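Local coordinates for guanine nucleotide exchange factor p115rhogef (Homo sapiens, PDB 1IAP), which probably activates Rho as an exchange factor and, through its N-terminal RGS-like domain, is likely to bind the alpha subunits of G12/13 proteins, at residues R14-M19 against E149-A153. Sequence-based numbering, arbitrary orientation.
Sequences RPAHLM and ERHVA
Glu149 OE2 accepts the N-H of Arg14 NE at 2.8 Å, and Glu149 OE1 takes that of Arg14 NH2 at 2.9 Å, a side-on bidentate salt bridge between the start of helix 15-28 and helix 142-162 in the all-helical RGS-like domain. Both oxygens offer their syn lone pairs, both bonds are almost straight, and guanidinium and carboxylate lie only 5° from coplanar, which fixes the rotation of each group. Arg14 sits at the N-cap position; its chain is bent about the CB-CG and CG-CD bonds, turning the edge of the guanidinium toward the carboxylate, whereas Glu149 reaches out with an extended chain. Replacing Arg14 with a leucine would probably leave the carboxylate of the buried Glu149 without its paired donors and free to turn. Arg142, of like charge, comes close to Arg14 NH2, and the carboxylate may offset that crowding of positive charge. Beyond the bridge the contact is mainly apolar. Pro15 sets CG against Glu149 CB at 3.7 Å and its CB against Ala153 CB at 3.6 Å, with Leu188 and Val190 also touching its ring. The small Ala16 and Ala153 bring their CA atoms within 4.2 Å, and the helix segments run 28° from parallel. Met19 lays CG 3.8 Å from Ala153 O and also packs on Ile181 and Met185 of helix 171-187. Ala16 CB meets the CG1 branch of Val152 at 3.7 Å.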
ATOM      1  N   ARG A  14      -9.839   3.942  -2.452  1.00 25.59           N
ATOM      2  CA  ARG A  14     -10.990   3.140  -2.026  1.00 18.89           C
ATOM      3  C   ARG A  14     -10.517   2.122  -0.989  1.00 14.09           C
ATOM      4  O   ARG A  14     -10.083   1.022  -1.332  1.00 20.55           O
ATOM      5  CB  ARG A  14     -11.591   2.440  -3.244  1.00 16.01           C
ATOM      6  CG  ARG A  14     -11.687   3.348  -4.485  1.00 31.93           C
ATOM      7  CD  ARG A  14     -13.054   4.006  -4.670  1.00 19.57           C
ATOM      8  NE  ARG A  14     -13.476   4.845  -3.549  1.00 30.85           N
ATOM      9  CZ  ARG A  14     -13.135   6.121  -3.387  1.00 32.56           C
ATOM     10  NH1 ARG A  14     -12.353   6.726  -4.272  1.00 24.55           N
ATOM     11  NH2 ARG A  14     -13.605   6.804  -2.353  1.00 33.47           N
ATOM     12  N   PRO A  15     -10.657   2.464   0.302  1.00 20.05           N
ATOM     13  CA  PRO A  15     -10.242   1.626   1.433  1.00 12.39           C
ATOM     14  C   PRO A  15     -10.700   0.173   1.467  1.00 11.39           C
ATOM     15  O   PRO A  15      -9.893  -0.711   1.744  1.00 12.75           O
ATOM     16  CB  PRO A  15     -10.710   2.433   2.651  1.00 19.62           C
ATOM     17  CG  PRO A  15     -11.893   3.184   2.132  1.00 21.40           C
ATOM     18  CD  PRO A  15     -11.455   3.618   0.766  1.00 14.87           C
ATOM     19  N   ALA A  16     -11.975  -0.082   1.183  1.00 15.63           N
ATOM     20  CA  ALA A  16     -12.496  -1.449   1.196  1.00 19.12           C
ATOM     21  C   ALA A  16     -11.936  -2.257   0.027  1.00 14.62           C
ATOM     22  O   ALA A  16     -11.487  -3.391   0.197  1.00 15.73           O
ATOM     23  CB  ALA A  16     -14.015  -1.438   1.148  1.00 17.64           C
ATOM     24  N   HIS A  17     -11.964  -1.659  -1.158  1.00 14.89           N
ATOM     25  CA  HIS A  17     -11.453  -2.312  -2.356  1.00 14.06           C
ATOM     26  C   HIS A  17      -9.959  -2.556  -2.216  1.00 16.96           C
ATOM     27  O   HIS A  17      -9.474  -3.640  -2.538  1.00 13.72           O
ATOM     28  CB  HIS A  17     -11.797  -1.480  -3.594  1.00 15.53           C
ATOM     29  CG  HIS A  17     -13.272  -1.297  -3.776  1.00 14.92           C
ATOM     30  ND1 HIS A  17     -13.986  -1.934  -4.767  1.00 13.29           N
ATOM     31  CD2 HIS A  17     -14.183  -0.641  -3.017  1.00  7.39           C
ATOM     32  CE1 HIS A  17     -15.274  -1.688  -4.603  1.00 13.15           C
ATOM     33  NE2 HIS A  17     -15.420  -0.906  -3.547  1.00 15.61           N
ATOM     34  N   LEU A  18      -9.257  -1.593  -1.619  1.00 14.63           N
ATOM     35  CA  LEU A  18      -7.824  -1.715  -1.394  1.00 13.17           C
ATOM     36  C   LEU A  18      -7.510  -2.848  -0.409  1.00 12.98           C
ATOM     37  O   LEU A  18      -6.569  -3.610  -0.625  1.00 16.31           O
ATOM     38  CB  LEU A  18      -7.241  -0.380  -0.908  1.00 17.32           C
ATOM     39  CG  LEU A  18      -5.719  -0.321  -0.788  1.00 23.09           C
ATOM     40  CD1 LEU A  18      -5.074  -0.675  -2.132  1.00 19.47           C
ATOM     41  CD2 LEU A  18      -5.297   1.071  -0.346  1.00 13.76           C
ATOM     42  N   MET A  19      -8.294  -2.966   0.665  1.00 17.13           N
ATOM     43  CA  MET A  19      -8.094  -4.043   1.637  1.00 12.23           C
ATOM     44  C   MET A  19      -8.219  -5.427   0.986  1.00 16.34           C
ATOM     45  O   MET A  19      -7.472  -6.340   1.325  1.00 17.88           O
ATOM     46  CB  MET A  19      -9.079  -3.940   2.810  1.00 15.36           C
ATOM     47  CG  MET A  19      -8.668  -2.959   3.911  1.00 15.76           C
ATOM     48  SD  MET A  19      -6.996  -3.274   4.550  1.00 18.31           S
ATOM     49  CE  MET A  19      -7.092  -5.014   4.971  1.00 17.25           C
ATOM     50  N   GLU A 149     -17.481   3.004   3.198  1.00 16.73           N
ATOM     51  CA  GLU A 149     -16.270   2.345   2.715  1.00 14.84           C
ATOM     52  C   GLU A 149     -15.295   2.134   3.868  1.00 17.51           C
ATOM     53  O   GLU A 149     -14.763   1.040   4.039  1.00 17.40           O
ATOM     54  CB  GLU A 149     -15.568   3.184   1.651  1.00 17.69           C
ATOM     55  CG  GLU A 149     -16.301   3.375   0.349  1.00 23.84           C
ATOM     56  CD  GLU A 149     -15.427   4.079  -0.671  1.00 24.89           C
ATOM     57  OE1 GLU A 149     -15.217   5.295  -0.534  1.00 23.54           O
ATOM     58  OE2 GLU A 149     -14.925   3.411  -1.596  1.00 26.84           O
ATOM     59  N   ARG A 150     -15.079   3.183   4.662  1.00 20.59           N
ATOM     60  CA  ARG A 150     -14.169   3.106   5.804  1.00 26.02           C
ATOM     61  C   ARG A 150     -14.638   2.085   6.838  1.00 19.52           C
ATOM     62  O   ARG A 150     -13.824   1.431   7.478  1.00 19.23           O
ATOM     63  CB  ARG A 150     -14.009   4.474   6.484  1.00 20.35           C
ATOM     64  CG  ARG A 150     -13.475   5.561   5.587  1.00 23.57           C
ATOM     65  CD  ARG A 150     -13.189   6.824   6.385  1.00 26.71           C
ATOM     66  NE  ARG A 150     -12.945   7.966   5.510  1.00 41.04           N
ATOM     67  CZ  ARG A 150     -13.842   8.913   5.252  1.00 38.39           C
ATOM     68  NH1 ARG A 150     -15.045   8.858   5.811  1.00 29.66           N
ATOM     69  NH2 ARG A 150     -13.544   9.906   4.423  1.00 44.51           N
ATOM     70  N   HIS A 151     -15.951   1.956   7.005  1.00 20.54           N
ATOM     71  CA  HIS A 151     -16.506   1.004   7.965  1.00 23.44           C
ATOM     72  C   HIS A 151     -16.158  -0.421   7.553  1.00 26.38           C
ATOM     73  O   HIS A 151     -15.691  -1.221   8.369  1.00 20.59           O
ATOM     74  CB  HIS A 151     -18.030   1.157   8.061  1.00 30.60           C
ATOM     75  CG  HIS A 151     -18.665   0.289   9.103  1.00 37.27           C
ATOM     76  ND1 HIS A 151     -19.342  -0.871   8.796  1.00 47.62           N
ATOM     77  CD2 HIS A 151     -18.729   0.415  10.451  1.00 47.48           C
ATOM     78  CE1 HIS A 151     -19.794  -1.423   9.907  1.00 45.52           C
ATOM     79  NE2 HIS A 151     -19.437  -0.664  10.925  1.00 46.01           N
ATOM     80  N   VAL A 152     -16.394  -0.727   6.280  1.00 16.61           N
ATOM     81  CA  VAL A 152     -16.113  -2.047   5.726  1.00 16.75           C
ATOM     82  C   VAL A 152     -14.620  -2.353   5.795  1.00 16.04           C
ATOM     83  O   VAL A 152     -14.216  -3.442   6.209  1.00 22.74           O
ATOM     84  CB  VAL A 152     -16.602  -2.131   4.254  1.00 17.04           C
ATOM     85  CG1 VAL A 152     -16.074  -3.398   3.560  1.00 14.49           C
ATOM     86  CG2 VAL A 152     -18.122  -2.101   4.221  1.00 14.97           C
ATOM     87  N   ALA A 153     -13.803  -1.390   5.382  1.00 13.58           N
ATOM     88  CA  ALA A 153     -12.355  -1.555   5.401  1.00 13.21           C
ATOM     89  C   ALA A 153     -11.850  -1.872   6.803  1.00 17.30           C
ATOM     90  O   ALA A 153     -10.953  -2.687   6.971  1.00 14.86           O
ATOM     91  CB  ALA A 153     -11.671  -0.302   4.863  1.00 14.42           C
TER